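Carbon monoxide dehydrogenase (Thermococcus sp. AM4, PDB 6T7J) catalyses the reversible oxidation of carbon monoxide to carbon dioxide in its mature form, probably at a nickel-iron-sulfur cluster served by further iron-sulfur clusters. Local coordinates at residues 430-438 with 533-541. Sequence-based numbering, arbitrary orientation.
Sequences LEPLINALR and GALADALGV
Where I434 faces L535, their CA atoms 7.6 Å apart, helix 431-438 crosses helix 533-538 at -74°, the axes coming within 11.3 Å. Both helices pack beside the parallel six-stranded sheet of a Rossmann-like domain in the prismane/CO dehydrogenase family: L433 and L535 also touch I445 on strand 444-448, one of its two central strands. The steep crossing confines the interface to a compact apolar patch, well suited to branched aliphatic side chains. L535 lies at its middle, and its two methyls share the work. CD1 meets CD1 of L437 tip to tip at 3.8 Å, while CD2 lies against CG1 of I434 and also meets CD2 of L433, whose side chain lies roughly perpendicular to that of L535. With CG anti to the backbone N (chi1 178°), L433 swings its end nearer the other helix than its CB direction alone would suggest. Just before the first helix, L430 extends CD1 onto CB of A534, 3.7 Å away; alanine suits this place because its short side chain lets the leucine tip come close to the helix. I434 forks over the last turn of the second helix: CD1 presses on CB of A538 at 3.5 Å, and CG2 rests against CD2 of L539, the two side chains running antiparallel alongside each other. An alanine in place of I434 would remove CG1, CD1 and CG2, and would probably open a gap between A538, L539 and CD2 of L535. Just beyond L539 the helix ends in a Schellman motif, in which G540 readily adopts the positive phi of 64°. R438, partly exposed at the edge of the patch, bends at chi3, its long aliphatic chain ending in a charged group outside the apolar centre; CD2 of L539 stands oblique to the guanidinium group, 3.5 Å from NH1.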
ATOM      1  N   LEU A 430     -40.637   1.833  -3.471  1.00 61.03           N
ATOM      2  CA  LEU A 430     -40.138   1.495  -2.144  1.00 60.33           C
ATOM      3  C   LEU A 430     -41.208   1.593  -1.064  1.00 65.65           C
ATOM      4  O   LEU A 430     -40.916   1.298   0.100  1.00 69.35           O
ATOM      5  CB  LEU A 430     -38.967   2.406  -1.767  1.00 51.92           C
ATOM      6  CG  LEU A 430     -37.614   2.207  -2.452  1.00 60.07           C
ATOM      7  CD1 LEU A 430     -36.547   3.023  -1.738  1.00 55.86           C
ATOM      8  CD2 LEU A 430     -37.227   0.735  -2.498  1.00 49.60           C
ATOM      9  N   GLU A 431     -42.431   1.987  -1.419  1.00 62.35           N
ATOM     10  CA  GLU A 431     -43.426   2.324  -0.405  1.00 63.17           C
ATOM     11  C   GLU A 431     -43.860   1.154   0.475  1.00 62.86           C
ATOM     12  O   GLU A 431     -44.008   1.367   1.690  1.00 62.04           O
ATOM     13  CB  GLU A 431     -44.645   2.971  -1.076  1.00 68.54           C
ATOM     14  CG  GLU A 431     -45.611   3.621  -0.098  1.00 65.15           C
ATOM     15  CD  GLU A 431     -46.839   4.190  -0.783  1.00 81.17           C
ATOM     16  OE1 GLU A 431     -46.703   5.210  -1.492  1.00 83.24           O
ATOM     17  OE2 GLU A 431     -47.937   3.617  -0.610  1.00 72.09           O
ATOM     18  N   PRO A 432     -44.104  -0.063  -0.035  1.00 58.04           N
ATOM     19  CA  PRO A 432     -44.564  -1.133   0.872  1.00 55.09           C
ATOM     20  C   PRO A 432     -43.574  -1.485   1.973  1.00 61.68           C
ATOM     21  O   PRO A 432     -43.982  -1.642   3.132  1.00 65.56           O
ATOM     22  CB  PRO A 432     -44.812  -2.319  -0.074  1.00 54.16           C
ATOM     23  CG  PRO A 432     -44.170  -1.952  -1.366  1.00 60.82           C
ATOM     24  CD  PRO A 432     -44.212  -0.471  -1.445  1.00 60.07           C
ATOM     25  N   LEU A 433     -42.282  -1.613   1.657  1.00 64.91           N
ATOM     26  CA  LEU A 433     -41.310  -1.916   2.705  1.00 62.39           C
ATOM     27  C   LEU A 433     -41.137  -0.747   3.669  1.00 61.14           C
ATOM     28  O   LEU A 433     -40.919  -0.959   4.867  1.00 61.06           O
ATOM     29  CB  LEU A 433     -39.962  -2.298   2.095  1.00 63.58           C
ATOM     30  CG  LEU A 433     -38.859  -2.587   3.117  1.00 61.39           C
ATOM     31  CD1 LEU A 433     -38.216  -3.944   2.875  1.00 61.34           C
ATOM     32  CD2 LEU A 433     -37.816  -1.483   3.103  1.00 61.84           C
ATOM     33  N   ILE A 434     -41.228   0.487   3.172  1.00 57.70           N
ATOM     34  CA  ILE A 434     -41.173   1.645   4.059  1.00 59.22           C
ATOM     35  C   ILE A 434     -42.349   1.629   5.027  1.00 64.23           C
ATOM     36  O   ILE A 434     -42.198   1.921   6.220  1.00 59.30           O
ATOM     37  CB  ILE A 434     -41.128   2.941   3.230  1.00 59.07           C
ATOM     38  CG1 ILE A 434     -39.743   3.117   2.608  1.00 61.05           C
ATOM     39  CG2 ILE A 434     -41.499   4.142   4.088  1.00 65.85           C
ATOM     40  CD1 ILE A 434     -39.451   4.525   2.165  1.00 64.81           C
ATOM     41  N   ASN A 435     -43.537   1.272   4.533  1.00 66.77           N
ATOM     42  CA  ASN A 435     -44.697   1.147   5.409  1.00 63.19           C
ATOM     43  C   ASN A 435     -44.501   0.027   6.420  1.00 65.42           C
ATOM     44  O   ASN A 435     -44.893   0.157   7.584  1.00 66.97           O
ATOM     45  CB  ASN A 435     -45.960   0.904   4.583  1.00 63.95           C
ATOM     46  CG  ASN A 435     -46.269   2.045   3.635  1.00 66.33           C
ATOM     47  OD1 ASN A 435     -46.672   1.824   2.491  1.00 62.26           O
ATOM     48  ND2 ASN A 435     -46.082   3.275   4.104  1.00 55.07           N
ATOM     49  N   ALA A 436     -43.902  -1.087   5.991  1.00 64.39           N
ATOM     50  CA  ALA A 436     -43.638  -2.186   6.914  1.00 60.69           C
ATOM     51  C   ALA A 436     -42.641  -1.785   7.994  1.00 62.38           C
ATOM     52  O   ALA A 436     -42.739  -2.250   9.136  1.00 58.12           O
ATOM     53  CB  ALA A 436     -43.124  -3.403   6.149  1.00 59.90           C
ATOM     54  N   LEU A 437     -41.670  -0.938   7.650  1.00 64.29           N
ATOM     55  CA  LEU A 437     -40.726  -0.449   8.649  1.00 62.13           C
ATOM     56  C   LEU A 437     -41.394   0.539   9.597  1.00 66.38           C
ATOM     57  O   LEU A 437     -41.110   0.544  10.800  1.00 63.98           O
ATOM     58  CB  LEU A 437     -39.520   0.197   7.968  1.00 61.51           C
ATOM     59  CG  LEU A 437     -38.533  -0.719   7.241  1.00 63.28           C
ATOM     60  CD1 LEU A 437     -37.615   0.097   6.347  1.00 58.20           C
ATOM     61  CD2 LEU A 437     -37.723  -1.539   8.232  1.00 61.12           C
ATOM     62  N   ARG A 438     -42.285   1.385   9.071  1.00 70.33           N
ATOM     63  CA  ARG A 438     -42.955   2.377   9.908  1.00 68.49           C
ATOM     64  C   ARG A 438     -43.952   1.724  10.859  1.00 64.91           C
ATOM     65  O   ARG A 438     -44.107   2.168  12.002  1.00 61.95           O
ATOM     66  CB  ARG A 438     -43.657   3.415   9.033  1.00 65.90           C
ATOM     67  CG  ARG A 438     -42.828   4.654   8.759  1.00 69.56           C
ATOM     68  CD  ARG A 438     -43.705   5.843   8.412  1.00 76.29           C
ATOM     69  NE  ARG A 438     -44.386   5.652   7.136  1.00 81.07           N
ATOM     70  CZ  ARG A 438     -43.922   6.087   5.969  1.00 76.91           C
ATOM     71  NH1 ARG A 438     -42.768   6.742   5.914  1.00 71.52           N
ATOM     72  NH2 ARG A 438     -44.608   5.864   4.857  1.00 65.85           N
ATOM     73  N   GLY A 533     -29.101   3.881   0.937  1.00 51.93           N
ATOM     74  CA  GLY A 533     -29.119   5.215   0.358  1.00 49.38           C
ATOM     75  C   GLY A 533     -30.475   5.575  -0.214  1.00 50.29           C
ATOM     76  O   GLY A 533     -30.941   6.707  -0.064  1.00 53.02           O
ATOM     77  N   ALA A 534     -31.134   4.610  -0.858  1.00 43.82           N
ATOM     78  CA  ALA A 534     -32.494   4.842  -1.329  1.00 48.85           C
ATOM     79  C   ALA A 534     -33.435   5.069  -0.153  1.00 54.25           C
ATOM     80  O   ALA A 534     -34.153   6.075  -0.103  1.00 57.05           O
ATOM     81  CB  ALA A 534     -32.963   3.668  -2.187  1.00 44.26           C
ATOM     82  N   LEU A 535     -33.409   4.158   0.825  1.00 53.32           N
ATOM     83  CA  LEU A 535     -34.306   4.253   1.971  1.00 55.15           C
ATOM     84  C   LEU A 535     -34.173   5.607   2.652  1.00 54.60           C
ATOM     85  O   LEU A 535     -35.145   6.364   2.765  1.00 55.03           O
ATOM     86  CB  LEU A 535     -34.009   3.127   2.963  1.00 55.42           C
ATOM     87  CG  LEU A 535     -34.677   1.776   2.713  1.00 63.69           C
ATOM     88  CD1 LEU A 535     -34.757   1.002   4.015  1.00 62.67           C
ATOM     89  CD2 LEU A 535     -36.058   1.955   2.106  1.00 64.02           C
ATOM     90  N   ALA A 536     -32.953   5.932   3.087  1.00 54.37           N
ATOM     91  CA  ALA A 536     -32.693   7.220   3.716  1.00 53.30           C
ATOM     92  C   ALA A 536     -33.207   8.374   2.863  1.00 58.68           C
ATOM     93  O   ALA A 536     -33.764   9.344   3.389  1.00 59.32           O
ATOM     94  CB  ALA A 536     -31.195   7.368   3.984  1.00 53.69           C
ATOM     95  N   ASP A 537     -33.060   8.274   1.540  1.00 59.35           N
ATOM     96  CA  ASP A 537     -33.506   9.371   0.688  1.00 57.47           C
ATOM     97  C   ASP A 537     -35.025   9.405   0.583  1.00 59.59           C
ATOM     98  O   ASP A 537     -35.626  10.485   0.538  1.00 59.48           O
ATOM     99  CB  ASP A 537     -32.868   9.259  -0.696  1.00 61.03           C
ATOM    100  CG  ASP A 537     -31.628  10.121  -0.834  1.00 66.76           C
ATOM    101  OD1 ASP A 537     -31.451  11.041  -0.006  1.00 60.72           O
ATOM    102  OD2 ASP A 537     -30.830   9.877  -1.765  1.00 64.55           O
ATOM    103  N   ALA A 538     -35.665   8.234   0.555  1.00 55.80           N
ATOM    104  CA  ALA A 538     -37.118   8.207   0.446  1.00 55.79           C
ATOM    105  C   ALA A 538     -37.779   8.778   1.691  1.00 56.86           C
ATOM    106  O   ALA A 538     -38.845   9.398   1.598  1.00 50.24           O
ATOM    107  CB  ALA A 538     -37.597   6.781   0.186  1.00 47.92           C
ATOM    108  N   LEU A 539     -37.158   8.599   2.854  1.00 55.93           N
ATOM    109  CA  LEU A 539     -37.700   9.071   4.118  1.00 53.34           C
ATOM    110  C   LEU A 539     -37.229  10.475   4.482  1.00 58.86           C
ATOM    111  O   LEU A 539     -37.594  10.975   5.551  1.00 58.49           O
ATOM    112  CB  LEU A 539     -37.335   8.091   5.240  1.00 52.99           C
ATOM    113  CG  LEU A 539     -37.853   6.658   5.065  1.00 60.07           C
ATOM    114  CD1 LEU A 539     -36.925   5.646   5.721  1.00 57.96           C
ATOM    115  CD2 LEU A 539     -39.260   6.522   5.619  1.00 58.95           C
ATOM    116  N   GLY A 540     -36.445  11.125   3.619  1.00 54.18           N
ATOM    117  CA  GLY A 540     -35.916  12.447   3.908  1.00 59.04           C
ATOM    118  C   GLY A 540     -34.981  12.427   5.100  1.00 59.45           C
ATOM    119  O   GLY A 540     -35.052  13.288   5.983  1.00 62.67           O
ATOM    120  N   VAL A 541     -34.076  11.451   5.106  1.00 57.96           N
ATOM    121  CA  VAL A 541     -33.382  11.015   6.310  1.00 62.32           C
ATOM    122  C   VAL A 541     -31.954  10.639   5.917  1.00 63.80           C
ATOM    123  O   VAL A 541     -31.680  10.331   4.757  1.00 59.17           O
ATOM    124  CB  VAL A 541     -34.180   9.845   6.949  1.00 56.72           C
ATOM    125  CG1 VAL A 541     -33.321   8.929   7.769  1.00 55.05           C
ATOM    126  CG2 VAL A 541     -35.329  10.376   7.792  1.00 56.96           C
TER